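Local atomic coordinates of SusD-like protein BACOVA_02651 (Bacteroides ovatus, PDB entry 5E75), a protein that binds polysaccharide at the cell surface and probably mediates the capture of xyloglucan before it is transported into the periplasm for degradation. Residues A[189-194]-A[208-213]; A[155-160]-A[513-518]; A[445-450]-A[479-484]; A[438-443]-A[486-491]. One frame throughout, in Å; residues are numbered along the deposited sequence.

Interaction 1 (A[189-194]-A[208-213]). With EDO (1,2-ethanediol), chain C.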
# COMPACT_ATOMS: atom_id res chain seq x y z
N LYS A 189 9.76 5.73 -7.69
CA LYS A 189 8.97 4.51 -7.84
C LYS A 189 8.30 4.46 -9.21
O LYS A 189 8.21 3.40 -9.83
CB LYS A 189 7.92 4.37 -6.73
CG LYS A 189 8.49 4.15 -5.35
CD LYS A 189 7.40 3.95 -4.33
CE LYS A 189 6.55 2.74 -4.62
NZ LYS A 189 5.64 2.45 -3.45
N VAL A 190 7.81 5.60 -9.67
CA VAL A 190 7.13 5.69 -10.97
C VAL A 190 8.11 5.42 -12.12
O VAL A 190 7.81 4.63 -13.02
CB VAL A 190 6.41 7.05 -11.11
CG1 VAL A 190 5.86 7.21 -12.52
CG2 VAL A 190 5.29 7.16 -10.10
N TYR A 191 9.28 6.05 -12.09
CA TYR A 191 10.28 5.79 -13.13
C TYR A 191 10.73 4.33 -13.12
O TYR A 191 10.87 3.71 -14.18
CB TYR A 191 11.48 6.72 -12.99
CG TYR A 191 11.28 8.09 -13.61
CD1 TYR A 191 11.00 8.23 -14.97
CD2 TYR A 191 11.37 9.23 -12.85
CE1 TYR A 191 10.83 9.46 -15.54
CE2 TYR A 191 11.22 10.48 -13.43
CZ TYR A 191 10.93 10.58 -14.77
OH TYR A 191 10.77 11.82 -15.37
N LEU A 192 10.94 3.76 -11.93
CA LEU A 192 11.30 2.35 -11.87
C LEU A 192 10.19 1.48 -12.46
O LEU A 192 10.46 0.53 -13.23
CB LEU A 192 11.64 1.91 -10.44
CG LEU A 192 12.02 0.43 -10.26
CD1 LEU A 192 13.27 0.06 -11.07
CD2 LEU A 192 12.20 0.12 -8.79
N ALA A 193 8.94 1.79 -12.12
CA ALA A 193 7.81 1.03 -12.64
C ALA A 193 7.70 1.15 -14.16
O ALA A 193 7.38 0.18 -14.84
CB ALA A 193 6.49 1.47 -11.97
N ARG A 194 7.95 2.35 -14.69
CA ARG A 194 7.85 2.54 -16.13
C ARG A 194 8.99 1.84 -16.89
O ARG A 194 8.80 1.41 -18.03
CB ARG A 194 7.81 4.03 -16.50
CG ARG A 194 7.39 4.24 -17.95
CD ARG A 194 7.24 5.70 -18.35
NE ARG A 194 8.52 6.38 -18.44
CZ ARG A 194 8.67 7.61 -18.89
NH1 ARG A 194 7.61 8.30 -19.30
NH2 ARG A 194 9.88 8.15 -18.94
N LEU A 208 15.81 4.01 -15.48
CA LEU A 208 16.60 3.51 -14.35
C LEU A 208 17.47 4.62 -13.77
O LEU A 208 17.58 4.77 -12.55
CB LEU A 208 17.45 2.31 -14.75
CG LEU A 208 16.72 1.00 -14.98
CD1 LEU A 208 17.69 -0.04 -15.56
CD2 LEU A 208 16.11 0.49 -13.68
N GLU A 209 18.10 5.39 -14.65
CA GLU A 209 18.96 6.46 -14.20
C GLU A 209 18.15 7.51 -13.43
O GLU A 209 18.57 7.96 -12.37
CB GLU A 209 19.68 7.10 -15.40
CG GLU A 209 20.54 8.30 -15.05
CD GLU A 209 21.64 7.98 -14.05
OE1 GLU A 209 22.06 6.81 -13.98
OE2 GLU A 209 22.07 8.91 -13.34
N LEU A 210 17.00 7.89 -13.96
CA LEU A 210 16.14 8.84 -13.26
C LEU A 210 15.64 8.31 -11.90
O LEU A 210 15.66 9.03 -10.91
CB LEU A 210 14.97 9.25 -14.15
CG LEU A 210 15.36 10.16 -15.32
CD1 LEU A 210 14.27 10.18 -16.39
CD2 LEU A 210 15.64 11.55 -14.82
N ALA A 211 15.24 7.04 -11.85
CA ALA A 211 14.84 6.43 -10.58
C ALA A 211 15.99 6.50 -9.57
O ALA A 211 15.79 6.82 -8.39
CB ALA A 211 14.42 4.99 -10.81
N ARG A 212 17.20 6.19 -10.02
CA ARG A 212 18.36 6.28 -9.13
C ARG A 212 18.62 7.70 -8.66
O ARG A 212 18.94 7.93 -7.51
CB ARG A 212 19.63 5.75 -9.82
CG ARG A 212 19.66 4.24 -9.96
CD ARG A 212 21.04 3.77 -10.39
NE ARG A 212 21.44 4.26 -11.70
CZ ARG A 212 21.28 3.59 -12.84
NH1 ARG A 212 20.69 2.40 -12.87
NH2 ARG A 212 21.71 4.10 -13.99
N GLN A 213 18.51 8.66 -9.57
CA GLN A 213 18.75 10.04 -9.20
C GLN A 213 17.77 10.53 -8.14
O GLN A 213 18.17 11.13 -7.14
CB GLN A 213 18.70 10.93 -10.43
CG GLN A 213 19.90 10.78 -11.34
CD GLN A 213 19.81 11.70 -12.54
OE1 GLN A 213 19.44 11.29 -13.63
NE2 GLN A 213 20.15 12.97 -12.33
C1 EDO C . 2.65 5.19 -4.70
O1 EDO C . 2.84 3.78 -4.57
C2 EDO C . 1.18 5.55 -4.51
O2 EDO C . 0.45 5.43 -5.74
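Two neighbouring helices, 180-195 and 205-221, form an antiparallel hairpin in which Tyr191 and Leu192 pack against Leu208, Leu210 and Ala211. The local axes pass 7.9 Å apart, their directions differing by 159°. Ala211 sits at the narrow point: its CB lies 4.0 Å from Tyr191 CB and also touches the backbone of Leu192. Leu210 covers one face of the Tyr191 ring, with CB 3.9 Å from the ring centroid and close to the normal, a CH-pi contact. Further out, Leu210 CD1 reaches Tyr191 CE1 at 3.6 Å, which extends the cover toward the hydroxyl end. The tyrosine torsion, with CG anti to the carbonyl carbon (chi1 -83°), stands the ring up beside the partner helix so that this face is presented. Antiparallel helix pairs of this kind are consistent with the TPR clan to which the SusD family belongs. At the ring edge, in plane, lies Arg194 NH2, itself salt-bridged to Asp207, while Ile159 of helix 151-168 also packs on the tyrosine. A serine in place of Tyr191 would probably leave Leu210 without the surface it covers and open a gap between the helices. On the far side of Ala211, Leu192 CD1 meets Leu208 CD2 at 3.9 Å. Lys189 turns from the partner helix to a salt bridge with Asp362, and its NZ makes a weak hydrogen bond to ethanediol O1.

Interaction 2 (A[155-160]-A[513-518])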
# COMPACT_ATOMS: atom_id res chain seq x y z
N PHE A 155 1.13 7.27 -17.31
CA PHE A 155 2.47 7.48 -16.77
C PHE A 155 2.94 8.93 -16.92
O PHE A 155 3.47 9.51 -15.98
CB PHE A 155 3.50 6.57 -17.45
CG PHE A 155 3.73 5.24 -16.77
CD1 PHE A 155 4.32 5.18 -15.51
CD2 PHE A 155 3.45 4.06 -17.42
CE1 PHE A 155 4.58 3.96 -14.90
CE2 PHE A 155 3.70 2.84 -16.82
CZ PHE A 155 4.26 2.80 -15.56
N GLN A 156 2.79 9.50 -18.11
CA GLN A 156 3.26 10.86 -18.33
C GLN A 156 2.50 11.86 -17.47
O GLN A 156 3.09 12.81 -16.94
CB GLN A 156 3.17 11.21 -19.81
CG GLN A 156 3.76 12.57 -20.15
CD GLN A 156 5.25 12.59 -19.98
OE1 GLN A 156 5.96 11.77 -20.57
NE2 GLN A 156 5.76 13.50 -19.17
N PHE A 157 1.20 11.65 -17.29
CA PHE A 157 0.36 12.54 -16.48
C PHE A 157 0.84 12.51 -15.03
O PHE A 157 0.97 13.55 -14.38
CB PHE A 157 -1.09 12.07 -16.63
CG PHE A 157 -2.11 12.99 -16.03
CD1 PHE A 157 -2.42 12.93 -14.69
CD2 PHE A 157 -2.79 13.89 -16.83
CE1 PHE A 157 -3.37 13.77 -14.13
CE2 PHE A 157 -3.74 14.73 -16.30
CZ PHE A 157 -4.04 14.67 -14.94
N ILE A 158 1.09 11.31 -14.52
CA ILE A 158 1.63 11.13 -13.18
C ILE A 158 2.98 11.84 -13.01
O ILE A 158 3.20 12.58 -12.06
CB ILE A 158 1.79 9.63 -12.87
CG1 ILE A 158 0.43 8.94 -12.72
CG2 ILE A 158 2.61 9.39 -11.62
CD1 ILE A 158 0.48 7.42 -12.89
N ILE A 159 3.87 11.63 -13.98
CA ILE A 159 5.19 12.27 -13.95
C ILE A 159 5.07 13.81 -13.94
O ILE A 159 5.76 14.50 -13.17
CB ILE A 159 6.07 11.77 -15.12
CG1 ILE A 159 6.50 10.32 -14.88
CG2 ILE A 159 7.31 12.66 -15.30
CD1 ILE A 159 7.01 9.62 -16.14
N ASN A 160 4.19 14.35 -14.76
CA ASN A 160 4.03 15.79 -14.82
C ASN A 160 3.56 16.35 -13.47
O ASN A 160 4.05 17.38 -12.99
CB ASN A 160 3.03 16.20 -15.90
CG ASN A 160 3.56 15.99 -17.31
OD1 ASN A 160 4.74 15.68 -17.52
ND2 ASN A 160 2.66 16.13 -18.29
N VAL A 513 -7.42 5.99 -25.92
CA VAL A 513 -7.00 6.95 -26.92
C VAL A 513 -5.96 7.87 -26.33
O VAL A 513 -5.80 7.94 -25.11
CB VAL A 513 -8.19 7.78 -27.43
CG1 VAL A 513 -9.31 6.85 -27.91
CG2 VAL A 513 -8.72 8.73 -26.35
N PRO A 514 -5.22 8.59 -27.18
CA PRO A 514 -4.22 9.50 -26.64
C PRO A 514 -4.82 10.65 -25.85
O PRO A 514 -5.89 11.15 -26.20
CB PRO A 514 -3.51 10.05 -27.89
CG PRO A 514 -3.82 9.05 -28.97
CD PRO A 514 -5.18 8.52 -28.66
N TYR A 515 -4.12 11.07 -24.81
CA TYR A 515 -4.52 12.25 -24.04
C TYR A 515 -3.95 13.51 -24.68
O TYR A 515 -2.83 13.52 -25.17
CB TYR A 515 -4.00 12.13 -22.60
CG TYR A 515 -4.51 13.22 -21.67
CD1 TYR A 515 -5.85 13.30 -21.32
CD2 TYR A 515 -3.64 14.16 -21.13
CE1 TYR A 515 -6.32 14.29 -20.48
CE2 TYR A 515 -4.11 15.16 -20.28
CZ TYR A 515 -5.44 15.22 -19.96
OH TYR A 515 -5.93 16.20 -19.12
N THR A 516 -4.74 14.58 -24.66
CA THR A 516 -4.23 15.89 -25.07
C THR A 516 -3.65 16.62 -23.88
O THR A 516 -4.38 17.15 -23.03
CB THR A 516 -5.32 16.74 -25.70
OG1 THR A 516 -6.37 16.96 -24.74
CG2 THR A 516 -5.87 16.05 -26.91
N PHE A 517 -2.33 16.63 -23.81
CA PHE A 517 -1.63 17.23 -22.69
C PHE A 517 -1.67 18.75 -22.77
O PHE A 517 -1.70 19.32 -23.87
CB PHE A 517 -0.19 16.70 -22.61
CG PHE A 517 -0.10 15.32 -22.02
CD1 PHE A 517 -0.16 14.18 -22.82
CD2 PHE A 517 0.01 15.17 -20.66
CE1 PHE A 517 -0.11 12.92 -22.25
CE2 PHE A 517 0.06 13.93 -20.09
CZ PHE A 517 -0.00 12.80 -20.88
N ASN A 518 -1.70 19.39 -21.61
CA ASN A 518 -1.74 20.84 -21.48
C ASN A 518 -0.38 21.41 -21.07
O ASN A 518 -0.26 22.59 -20.73
CB ASN A 518 -2.83 21.22 -20.47
CG ASN A 518 -4.21 20.84 -20.95
OD1 ASN A 518 -4.66 21.32 -21.98
ND2 ASN A 518 -4.88 19.95 -20.22
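Phe517 reaches from the C-terminal tail onto Gln156, Phe157 and Asn160 of helix 151-168. Its CB leaves the backbone toward the helix, and with CG swung beside the backbone N (chi1 -77°) the ring is carried onto the helix surface. On one flank of the ring, CD2 lies 3.7 Å from Asn160 ND2. The next atom, CE2, is 3.8 Å from Phe157 N, which sits at the ring edge near its plane, and also touches Phe157 CB. At the tip, CZ meets Gln156 CB at 3.7 Å and packs on CG as well. Gln156 and Asn160 are tied together one turn apart by a hydrogen bond from Gln156 NE2 to Asn160 OD1, 2.9 Å, linking the two side chains that touch the ring. From within the tail, Tyr515 CD2 stands over the centre of one face of Phe517. The Tyr515 ring in turn receives the edge of Phe157 in an offset edge-to-face pair, planes at 82°, with Phe157 CD2 3.9 Å from Tyr515 CE2. Tyr515 OH is hydrogen-bonded to Glu135. Here an irregular C-terminal tail is held on a helix by an aromatic cluster, joining the end of the chain to the helical N-terminal region of the SusD fold.

Interaction 3 (A[445-450]-A[479-484])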
# COMPACT_ATOMS: atom_id res chain seq x y z
N ARG A 445 -2.31 -20.00 -3.54
CA ARG A 445 -3.39 -19.09 -3.20
C ARG A 445 -4.68 -19.85 -2.90
O ARG A 445 -5.08 -20.73 -3.65
CB ARG A 445 -3.62 -18.10 -4.34
CG ARG A 445 -2.53 -17.05 -4.46
CD ARG A 445 -2.48 -16.44 -5.84
NE ARG A 445 -1.54 -15.31 -5.91
CZ ARG A 445 -1.85 -14.04 -5.62
NH1 ARG A 445 -3.09 -13.72 -5.27
NH2 ARG A 445 -0.92 -13.10 -5.72
N GLY A 446 -5.30 -19.50 -1.78
CA GLY A 446 -6.54 -20.15 -1.35
C GLY A 446 -6.33 -21.36 -0.46
O GLY A 446 -7.30 -21.82 0.15
N TYR A 447 -5.11 -21.87 -0.39
CA TYR A 447 -4.78 -22.90 0.59
C TYR A 447 -4.57 -22.24 1.93
O TYR A 447 -3.92 -21.20 2.03
CB TYR A 447 -3.51 -23.65 0.22
CG TYR A 447 -3.65 -24.66 -0.88
CD1 TYR A 447 -3.72 -24.26 -2.21
CD2 TYR A 447 -3.68 -26.01 -0.59
CE1 TYR A 447 -3.84 -25.20 -3.22
CE2 TYR A 447 -3.80 -26.95 -1.59
CZ TYR A 447 -3.89 -26.54 -2.90
OH TYR A 447 -3.99 -27.49 -3.89
N ARG A 448 -5.11 -22.84 2.97
CA ARG A 448 -4.98 -22.34 4.33
C ARG A 448 -4.92 -23.59 5.19
O ARG A 448 -5.07 -24.70 4.67
CB ARG A 448 -6.17 -21.46 4.71
CG ARG A 448 -7.49 -22.17 4.56
CD ARG A 448 -8.67 -21.25 4.61
NE ARG A 448 -9.88 -21.89 4.11
CZ ARG A 448 -10.80 -22.47 4.88
NH1 ARG A 448 -10.66 -22.51 6.20
NH2 ARG A 448 -11.88 -23.01 4.32
N THR A 449 -4.70 -23.45 6.48
CA THR A 449 -4.54 -24.63 7.31
C THR A 449 -4.98 -24.32 8.74
O THR A 449 -4.91 -23.18 9.17
CB THR A 449 -3.10 -25.16 7.22
OG1 THR A 449 -3.09 -26.57 7.51
CG2 THR A 449 -2.14 -24.41 8.14
N ASP A 450 -5.44 -25.35 9.44
CA ASP A 450 -6.06 -25.17 10.75
C ASP A 450 -5.10 -24.77 11.84
O ASP A 450 -5.47 -24.01 12.74
CB ASP A 450 -6.71 -26.48 11.20
CG ASP A 450 -8.04 -26.75 10.55
OD1 ASP A 450 -8.65 -25.82 9.99
OD2 ASP A 450 -8.48 -27.91 10.64
N TYR A 479 -3.44 -29.41 4.71
CA TYR A 479 -3.97 -28.08 4.41
C TYR A 479 -5.40 -28.21 3.90
O TYR A 479 -5.79 -29.26 3.38
CB TYR A 479 -3.15 -27.38 3.32
CG TYR A 479 -1.69 -27.11 3.60
CD1 TYR A 479 -1.12 -27.37 4.85
CD2 TYR A 479 -0.87 -26.59 2.61
CE1 TYR A 479 0.22 -27.13 5.08
CE2 TYR A 479 0.46 -26.35 2.83
CZ TYR A 479 1.00 -26.62 4.06
OH TYR A 479 2.33 -26.37 4.26
N THR A 480 -6.16 -27.14 4.04
CA THR A 480 -7.48 -27.04 3.44
C THR A 480 -7.28 -26.46 2.05
O THR A 480 -6.83 -25.32 1.91
CB THR A 480 -8.41 -26.15 4.28
OG1 THR A 480 -8.51 -26.69 5.61
CG2 THR A 480 -9.79 -26.06 3.66
N ALA A 481 -7.59 -27.24 1.02
CA ALA A 481 -7.46 -26.75 -0.35
C ALA A 481 -8.64 -25.87 -0.74
O ALA A 481 -9.74 -26.03 -0.21
CB ALA A 481 -7.30 -27.92 -1.32
N PRO A 482 -8.42 -24.92 -1.64
CA PRO A 482 -9.52 -24.07 -2.10
C PRO A 482 -10.53 -24.85 -2.94
O PRO A 482 -10.19 -25.90 -3.47
CB PRO A 482 -8.81 -23.01 -2.95
CG PRO A 482 -7.51 -23.63 -3.33
CD PRO A 482 -7.12 -24.49 -2.18
N GLU A 483 -11.75 -24.34 -3.03
CA GLU A 483 -12.79 -24.97 -3.85
C GLU A 483 -12.28 -25.12 -5.27
O GLU A 483 -12.45 -26.17 -5.90
CB GLU A 483 -14.07 -24.14 -3.84
CG GLU A 483 -14.77 -24.07 -2.49
CD GLU A 483 -16.13 -23.40 -2.58
OE1 GLU A 483 -16.41 -22.75 -3.61
OE2 GLU A 483 -16.92 -23.52 -1.62
N PHE A 484 -11.65 -24.07 -5.76
CA PHE A 484 -11.11 -24.05 -7.11
C PHE A 484 -9.74 -23.41 -7.14
O PHE A 484 -9.53 -22.35 -6.54
CB PHE A 484 -12.05 -23.29 -8.04
CG PHE A 484 -13.42 -23.89 -8.11
CD1 PHE A 484 -13.61 -25.11 -8.74
CD2 PHE A 484 -14.51 -23.25 -7.55
CE1 PHE A 484 -14.87 -25.68 -8.81
CE2 PHE A 484 -15.77 -23.82 -7.61
CZ PHE A 484 -15.95 -25.03 -8.25
O HOH W 1 -6.21 -27.61 7.80
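Thr480, Tyr447 and Tyr479 bury the most surface where two loop segments meet. Thr480 pairs with Arg448 as a single antiparallel, hydrogen-bonded bridge: Thr480 N donates to Arg448 O at 2.7 Å, and Arg448 N donates to Thr480 O at 3.2 Å. Its methyl, CG2, lies over one face of the Arg448 guanidinium, 3.8 Å from NH2. Thr480 OG1 has a weak hydrogen bond to a water that also accepts from Asp450 N. Tyr447 spreads one ring face over the next two residues. Pro482 CD sits above it, 3.5 Å from the centroid, and Ala481 CA lies over the same face, both CH-pi contacts; Ala481 CB touches Tyr447 CE2 at 3.6 Å. Tyr479 places its CB at the edge of the Tyr447 ring and its CD1 3.4 Å from Thr449 OG1, whose hydrogen bond goes to Gly463 O. Beside Tyr447, Gly446 adopts a positive phi, and a CB there would collide with Pro482 CB. The direct hydrogen bonds across the contact are all backbone to backbone, while the side chains contribute a largely apolar grip with no salt bridge, which suggests a join made by backbone bonds and close packing rather than by charge.

Interaction 4 (A[438-443]-A[486-491])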
# COMPACT_ATOMS: atom_id res chain seq x y z
N ASN A 438 4.29 -17.42 -13.22
CA ASN A 438 4.76 -18.63 -12.54
C ASN A 438 4.81 -18.41 -11.03
O ASN A 438 4.40 -19.26 -10.25
CB ASN A 438 6.14 -19.02 -13.07
CG ASN A 438 6.71 -20.23 -12.37
OD1 ASN A 438 7.56 -20.10 -11.49
ND2 ASN A 438 6.22 -21.40 -12.74
N TYR A 439 5.28 -17.23 -10.63
CA TYR A 439 5.31 -16.85 -9.22
C TYR A 439 3.89 -16.92 -8.63
O TYR A 439 3.66 -17.57 -7.61
CB TYR A 439 5.89 -15.44 -9.08
CG TYR A 439 6.16 -14.98 -7.65
CD1 TYR A 439 5.12 -14.61 -6.81
CD2 TYR A 439 7.46 -14.91 -7.16
CE1 TYR A 439 5.36 -14.21 -5.51
CE2 TYR A 439 7.70 -14.49 -5.86
CZ TYR A 439 6.65 -14.14 -5.05
OH TYR A 439 6.88 -13.73 -3.76
N PHE A 440 2.92 -16.27 -9.26
CA PHE A 440 1.55 -16.23 -8.71
C PHE A 440 0.95 -17.63 -8.58
O PHE A 440 0.26 -17.92 -7.61
CB PHE A 440 0.63 -15.35 -9.57
CG PHE A 440 1.08 -13.93 -9.72
CD1 PHE A 440 1.77 -13.26 -8.73
CD2 PHE A 440 0.79 -13.26 -10.89
CE1 PHE A 440 2.17 -11.94 -8.91
CE2 PHE A 440 1.19 -11.95 -11.07
CZ PHE A 440 1.89 -11.31 -10.10
N ASN A 441 1.21 -18.48 -9.57
CA ASN A 441 0.70 -19.85 -9.57
C ASN A 441 1.41 -20.74 -8.57
O ASN A 441 0.94 -21.85 -8.32
CB ASN A 441 0.80 -20.44 -10.97
CG ASN A 441 -0.31 -19.95 -11.88
OD1 ASN A 441 -1.48 -20.09 -11.56
ND2 ASN A 441 0.06 -19.35 -13.00
N ASN A 442 2.51 -20.28 -8.01
CA ASN A 442 3.23 -21.03 -7.00
C ASN A 442 3.10 -20.48 -5.60
O ASN A 442 3.82 -20.89 -4.70
CB ASN A 442 4.70 -21.17 -7.41
CG ASN A 442 4.90 -22.31 -8.39
OD1 ASN A 442 4.93 -23.48 -7.99
ND2 ASN A 442 4.99 -22.00 -9.67
N GLN A 443 2.11 -19.61 -5.39
CA GLN A 443 1.86 -19.01 -4.08
C GLN A 443 0.85 -19.81 -3.25
O GLN A 443 0.55 -19.44 -2.13
CB GLN A 443 1.38 -17.57 -4.23
CG GLN A 443 2.48 -16.59 -4.57
CD GLN A 443 1.96 -15.18 -4.67
OE1 GLN A 443 1.43 -14.76 -5.70
NE2 GLN A 443 2.07 -14.43 -3.58
N ILE A 486 -7.49 -21.77 -9.87
CA ILE A 486 -7.47 -21.21 -11.21
C ILE A 486 -6.02 -21.15 -11.68
O ILE A 486 -5.14 -20.80 -10.89
CB ILE A 486 -8.11 -19.79 -11.18
CG1 ILE A 486 -9.61 -19.90 -11.48
CG2 ILE A 486 -7.46 -18.82 -12.17
CD1 ILE A 486 -10.36 -20.70 -10.45
N ASN A 487 -5.77 -21.53 -12.94
CA ASN A 487 -4.48 -21.25 -13.57
C ASN A 487 -4.43 -19.76 -13.91
O ASN A 487 -5.18 -19.26 -14.75
CB ASN A 487 -4.30 -22.10 -14.84
CG ASN A 487 -3.08 -21.73 -15.63
OD1 ASN A 487 -1.99 -21.67 -15.09
ND2 ASN A 487 -3.25 -21.47 -16.91
N ILE A 488 -3.55 -19.04 -13.23
CA ILE A 488 -3.50 -17.59 -13.34
C ILE A 488 -2.76 -17.25 -14.61
O ILE A 488 -1.62 -17.69 -14.83
CB ILE A 488 -2.81 -16.98 -12.11
CG1 ILE A 488 -3.55 -17.42 -10.84
CG2 ILE A 488 -2.79 -15.46 -12.20
CD1 ILE A 488 -2.74 -17.29 -9.56
N GLU A 489 -3.41 -16.45 -15.45
CA GLU A 489 -2.90 -16.06 -16.75
C GLU A 489 -2.82 -14.54 -16.89
O GLU A 489 -3.32 -13.81 -16.03
CB GLU A 489 -3.81 -16.63 -17.84
CG GLU A 489 -3.80 -18.15 -17.90
CD GLU A 489 -4.69 -18.67 -19.01
OE1 GLU A 489 -5.89 -18.38 -18.97
OE2 GLU A 489 -4.18 -19.36 -19.92
N ALA A 490 -2.23 -14.07 -17.98
CA ALA A 490 -2.05 -12.64 -18.19
C ALA A 490 -3.37 -11.88 -18.09
O ALA A 490 -3.43 -10.80 -17.49
CB ALA A 490 -1.40 -12.39 -19.54
N GLU A 491 -4.44 -12.44 -18.67
CA GLU A 491 -5.73 -11.77 -18.69
C GLU A 491 -6.34 -11.60 -17.30
O GLU A 491 -7.24 -10.78 -17.11
CB GLU A 491 -6.73 -12.53 -19.58
CG GLU A 491 -6.42 -12.54 -21.08
CD GLU A 491 -5.15 -13.30 -21.47
OE1 GLU A 491 -4.78 -14.32 -20.81
OE2 GLU A 491 -4.51 -12.86 -22.45
O HOH W 2 -2.84 -21.64 -9.84
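Asn441, where helix 433-441 runs out, brings its CA within 6.1 Å of that of Ile488, which lies in the irregular segment leading to helix 490-493. The asparagine amide closes on both backbone polar atoms of this single residue. Ile488 N donates to Asn441 OD1 at 2.9 Å, in the carbonyl plane and on a lone pair, with a nearly straight N-H...O angle of 168°. Asn441 ND2 returns a bond to Ile488 O at 3.0 Å, again on a lone pair. These two bonds fix the rotation of the amide. OD1 takes a second donor, a water 2.7 Å away that also donates to Ile486 O and so bridges the side chain to the preceding peptide. With a leucine in place of Asn441, Ile488 N and O would probably lose their side-chain partners and the water one of its two acceptors. Ile488 points its own side chain toward the helix: CD1 touches Phe440 O at 3.6 Å and Phe440 CB at 3.9 Å, and CB lies 3.4 Å from Asn441 OD1, so the amide has an aliphatic neighbour. Phe440 also packs on Trp422 and Met425 of helix 421-431 and on Ile493 of helix 490-493, while Ile488 also touches Ile493 and, in the neighbouring loops, Phe63 and Arg445.

How the interactions relate
Interaction 1 is the buried one, a purely apolar helix-helix contact. Interactions 2 and 3 lie at the surface and interaction 4 is partly buried. Helix 151-168 of interaction 2 packs on helix 180-195 of interaction 1, where Ile159 meets Tyr191 and Phe155 meets Arg194, so these two share one helical block. Interactions 3 and 4 form a second pair, nested along the chain, and Arg445 links them by packing on Phe440 and Ile488. Hydrogen bonds cross the contact only in this second pair: backbone to backbone in interaction 3, asparagine amide to backbone in interaction 4. The centres of interactions 2 and 3 are about 43 Å apart.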